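Local coordinates for FTT_1639c (Francisella tularensis subsp. tularensis, PDB 7KZW), which is of unknown function, the crystallised part being the mainly beta-stranded domain of a protein that is probably membrane-anchored through a transmembrane helix, at residues F48-Y53 against G79-Y84. The protein carries 3 engineered substitutions. Sequence-based numbering, arbitrary orientation.
Sequences FLVNIY and GSFTAY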
ATOM      1  N   PHE A  48     -11.311   1.131  -4.820  1.00 11.39           N
ATOM      2  CA  PHE A  48     -10.600   2.181  -4.102  1.00 11.91           C
ATOM      3  C   PHE A  48     -10.020   3.159  -5.116  1.00 12.97           C
ATOM      4  O   PHE A  48      -9.341   2.729  -6.074  1.00 14.23           O
ATOM      5  CB  PHE A  48      -9.459   1.602  -3.258  1.00 11.43           C
ATOM      6  CG  PHE A  48      -9.956   0.880  -2.025  1.00 11.00           C
ATOM      7  CD1 PHE A  48     -10.607  -0.326  -2.095  1.00 12.33           C
ATOM      8  CD2 PHE A  48      -9.681   1.424  -0.758  1.00 12.17           C
ATOM      9  CE1 PHE A  48     -11.019  -0.984  -0.944  1.00 13.31           C
ATOM     10  CE2 PHE A  48     -10.115   0.754   0.427  1.00 13.23           C
ATOM     11  CZ  PHE A  48     -10.797  -0.449   0.308  1.00 13.77           C
ATOM     12  N   LEU A  49     -10.390   4.432  -5.022  1.00 10.65           N
ATOM     13  CA  LEU A  49      -9.930   5.470  -5.930  1.00 10.40           C
ATOM     14  C   LEU A  49      -8.826   6.165  -5.154  1.00 12.32           C
ATOM     15  O   LEU A  49      -9.060   6.745  -4.084  1.00 14.82           O
ATOM     16  CB  LEU A  49     -11.083   6.386  -6.294  1.00 10.48           C
ATOM     17  CG  LEU A  49     -12.243   5.606  -6.905  1.00 10.98           C
ATOM     18  CD1 LEU A  49     -13.392   6.622  -7.127  1.00 14.85           C
ATOM     19  CD2 LEU A  49     -11.878   4.946  -8.273  1.00 12.05           C
ATOM     20  N   VAL A  50      -7.585   6.025  -5.624  1.00 11.20           N
ATOM     21  CA  VAL A  50      -6.413   6.317  -4.819  1.00 10.78           C
ATOM     22  C   VAL A  50      -5.620   7.437  -5.451  1.00 10.87           C
ATOM     23  O   VAL A  50      -5.361   7.437  -6.644  1.00 12.16           O
ATOM     24  CB  VAL A  50      -5.525   5.075  -4.643  1.00 10.68           C
ATOM     25  CG1 VAL A  50      -4.379   5.436  -3.639  1.00 12.45           C
ATOM     26  CG2 VAL A  50      -6.341   3.884  -4.176  1.00 11.38           C
ATOM     27  N   ASN A  51      -5.225   8.407  -4.629  1.00 11.67           N
ATOM     28  CA  ASN A  51      -4.266   9.406  -5.039  1.00 11.18           C
ATOM     29  C   ASN A  51      -3.020   9.228  -4.178  1.00 12.14           C
ATOM     30  O   ASN A  51      -3.117   9.193  -2.943  1.00 12.63           O
ATOM     31  CB  ASN A  51      -4.799  10.799  -4.701  1.00 18.56           C
ATOM     32  CG  ASN A  51      -5.720  11.330  -5.728  1.00 26.81           C
ATOM     33  OD1 ASN A  51      -6.962  11.302  -5.555  1.00 26.64           O
ATOM     34  ND2 ASN A  51      -5.120  11.866  -6.798  1.00 32.46           N
ATOM     35  N   ILE A  52      -1.858   9.090  -4.793  1.00 11.11           N
ATOM     36  CA  ILE A  52      -0.634   9.085  -4.016  0.52 11.93           C
ATOM     37  C   ILE A  52       0.270  10.230  -4.464  1.00 11.10           C
ATOM     38  O   ILE A  52       0.154  10.756  -5.576  1.00 14.19           O
ATOM     39  CB  ILE A  52       0.118   7.774  -4.107  0.52 12.09           C
ATOM     40  CG1 ILE A  52       0.793   7.668  -5.469  0.52 11.47           C
ATOM     41  CG2 ILE A  52      -0.839   6.631  -3.855  0.52 14.76           C
ATOM     42  CD1 ILE A  52       1.883   6.619  -5.475  0.52 14.34           C
ATOM     43  N   TYR A  53       1.091  10.677  -3.504  1.00 11.99           N
ATOM     44  CA  TYR A  53       1.982  11.811  -3.710  1.00 12.30           C
ATOM     45  C   TYR A  53       3.327  11.323  -3.244  1.00 13.24           C
ATOM     46  O   TYR A  53       3.422  10.707  -2.175  1.00 12.05           O
ATOM     47  CB  TYR A  53       1.500  13.017  -2.856  1.00 14.20           C
ATOM     48  CG  TYR A  53       0.070  13.379  -3.119  1.00 13.51           C
ATOM     49  CD1 TYR A  53      -0.968  12.699  -2.422  1.00 14.38           C
ATOM     50  CD2 TYR A  53      -0.262  14.283  -4.098  1.00 13.27           C
ATOM     51  CE1 TYR A  53      -2.309  12.969  -2.686  1.00 16.21           C
ATOM     52  CE2 TYR A  53      -1.611  14.534  -4.387  1.00 16.84           C
ATOM     53  CZ  TYR A  53      -2.603  13.866  -3.658  1.00 16.67           C
ATOM     54  OH  TYR A  53      -3.930  14.182  -3.961  1.00 22.42           O
ATOM     55  N   GLY A  79       0.474  10.271  -8.481  1.00 11.85           N
ATOM     56  CA  GLY A  79      -0.496   9.942  -9.510  1.00 12.34           C
ATOM     57  C   GLY A  79      -1.724   9.341  -8.868  1.00 11.94           C
ATOM     58  O   GLY A  79      -1.789   9.120  -7.669  1.00 15.30           O
ATOM     59  N   SER A  80      -2.678   9.019  -9.703  1.00 11.72           N
ATOM     60  CA  SER A  80      -3.932   8.476  -9.223  0.68 10.20           C
ATOM     61  C   SER A  80      -4.217   7.161  -9.942  1.00 11.11           C
ATOM     62  O   SER A  80      -3.789   6.930 -11.080  1.00 12.11           O
ATOM     63  CB  SER A  80      -5.126   9.433  -9.448  0.68 12.46           C
ATOM     64  OG  SER A  80      -5.437   9.587 -10.830  0.68 12.50           O
ATOM     65  N   PHE A  81      -4.933   6.296  -9.255  1.00 10.47           N
ATOM     66  CA  PHE A  81      -5.213   4.982  -9.837  1.00 11.34           C
ATOM     67  C   PHE A  81      -6.409   4.339  -9.136  1.00  9.93           C
ATOM     68  O   PHE A  81      -6.815   4.765  -8.046  1.00 10.16           O
ATOM     69  CB  PHE A  81      -3.984   4.032  -9.780  1.00 10.77           C
ATOM     70  CG  PHE A  81      -3.388   3.851  -8.380  1.00  9.72           C
ATOM     71  CD1 PHE A  81      -2.478   4.784  -7.873  1.00 10.21           C
ATOM     72  CD2 PHE A  81      -3.744   2.777  -7.573  1.00  9.63           C
ATOM     73  CE1 PHE A  81      -1.937   4.620  -6.618  1.00 12.80           C
ATOM     74  CE2 PHE A  81      -3.205   2.630  -6.309  1.00 10.89           C
ATOM     75  CZ  PHE A  81      -2.313   3.522  -5.831  1.00 12.16           C
ATOM     76  N   THR A  82      -6.892   3.263  -9.733  1.00 10.02           N
ATOM     77  CA  THR A  82      -7.953   2.432  -9.138  1.00 10.01           C
ATOM     78  C   THR A  82      -7.357   1.143  -8.619  1.00 10.20           C
ATOM     79  O   THR A  82      -6.568   0.508  -9.320  1.00 10.43           O
ATOM     80  CB  THR A  82      -8.966   2.091 -10.194  1.00 10.42           C
ATOM     81  OG1 THR A  82      -9.379   3.274 -10.861  1.00 11.13           O
ATOM     82  CG2 THR A  82     -10.218   1.372  -9.532  1.00 10.84           C
ATOM     83  N   ALA A  83      -7.694   0.772  -7.404  1.00 11.26           N
ATOM     84  CA  ALA A  83      -7.147  -0.428  -6.750  1.00 10.36           C
ATOM     85  C   ALA A  83      -8.238  -1.219  -6.058  1.00 10.98           C
ATOM     86  O   ALA A  83      -9.302  -0.679  -5.713  1.00 11.50           O
ATOM     87  CB  ALA A  83      -6.140  -0.012  -5.673  1.00 11.24           C
ATOM     88  N   TYR A  84      -8.009  -2.514  -5.918  1.00 10.86           N
ATOM     89  CA  TYR A  84      -8.942  -3.429  -5.296  1.00 10.84           C
ATOM     90  C   TYR A  84      -8.224  -4.200  -4.217  1.00 10.97           C
ATOM     91  O   TYR A  84      -7.031  -4.443  -4.302  1.00 10.89           O
ATOM     92  CB  TYR A  84      -9.465  -4.418  -6.343  1.00 11.25           C
ATOM     93  CG  TYR A  84     -10.265  -3.712  -7.415  1.00 11.17           C
ATOM     94  CD1 TYR A  84      -9.653  -3.191  -8.539  1.00 11.99           C
ATOM     95  CD2 TYR A  84     -11.628  -3.539  -7.254  1.00 12.64           C
ATOM     96  CE1 TYR A  84     -10.400  -2.512  -9.517  1.00 12.30           C
ATOM     97  CE2 TYR A  84     -12.373  -2.824  -8.198  1.00 13.04           C
ATOM     98  CZ  TYR A  84     -11.739  -2.373  -9.328  1.00 11.75           C
ATOM     99  OH  TYR A  84     -12.465  -1.688 -10.308  1.00 14.87           O
TER
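Val50 lies against one face of the Phe81 ring, its CB 3.9 Å from the ring centroid and displaced toward the rim in a CH-pi contact. The valine's two methyls reach past the rim: CG1, anti to the backbone N (chi1 -174°), comes within 3.6 Å of Phe81 CZ, while CG2 approaches CE2. Phe81 can lean over its neighbour because its CG sits between its own backbone N and carbonyl carbon (chi1 54°), which turns the ring toward strand 48-53. In the conformer described, Ile52 meets the same ring at the edge, its CG2 3.6 Å from Phe81 CE1, so two beta-branched residues border the ring on face and edge. Gly79, paired with Ile52, adds no side chain there. Small Ala83 fits beside Phe48 and Val50, with its CB 4.2 Å from Val50 CG2. On the other side of the sheet, polar Asn51, Ser80 and Thr82 suit the more accessible surface, and Asn51 ND2 comes within 3.6 Å of Ser80 CB. Leu49 is the exception, an exposed apolar side chain alongside Thr82 and pointing the same way.

Behind these groups is a regular antiparallel ladder. Phe48-Ala83, Val50-Phe81 and Ile52-Gly79 are hydrogen-bonded pairs with two bonds each, such as Val50 N to Phe81 O at 2.8 Å; between them Ser80 CA gives a close CA-H...O contact to Val50 O (3.1 Å).

Leu49 and Asn51 bond through their backbones to Tyr110 and Ile108, so 48-53 lies between strands 102-111 and 79-83, the latter an outermost strand of the mixed sheet. The apolar face of this edge pair joins the domain's hydrophobic interior: Tyr64 stacks on Phe81, Val107 and Ala109 flank Val50, and strands 90-97 and 72-75 of the same curling sheet pack across from it through Leu91, Leu92 and Ile75.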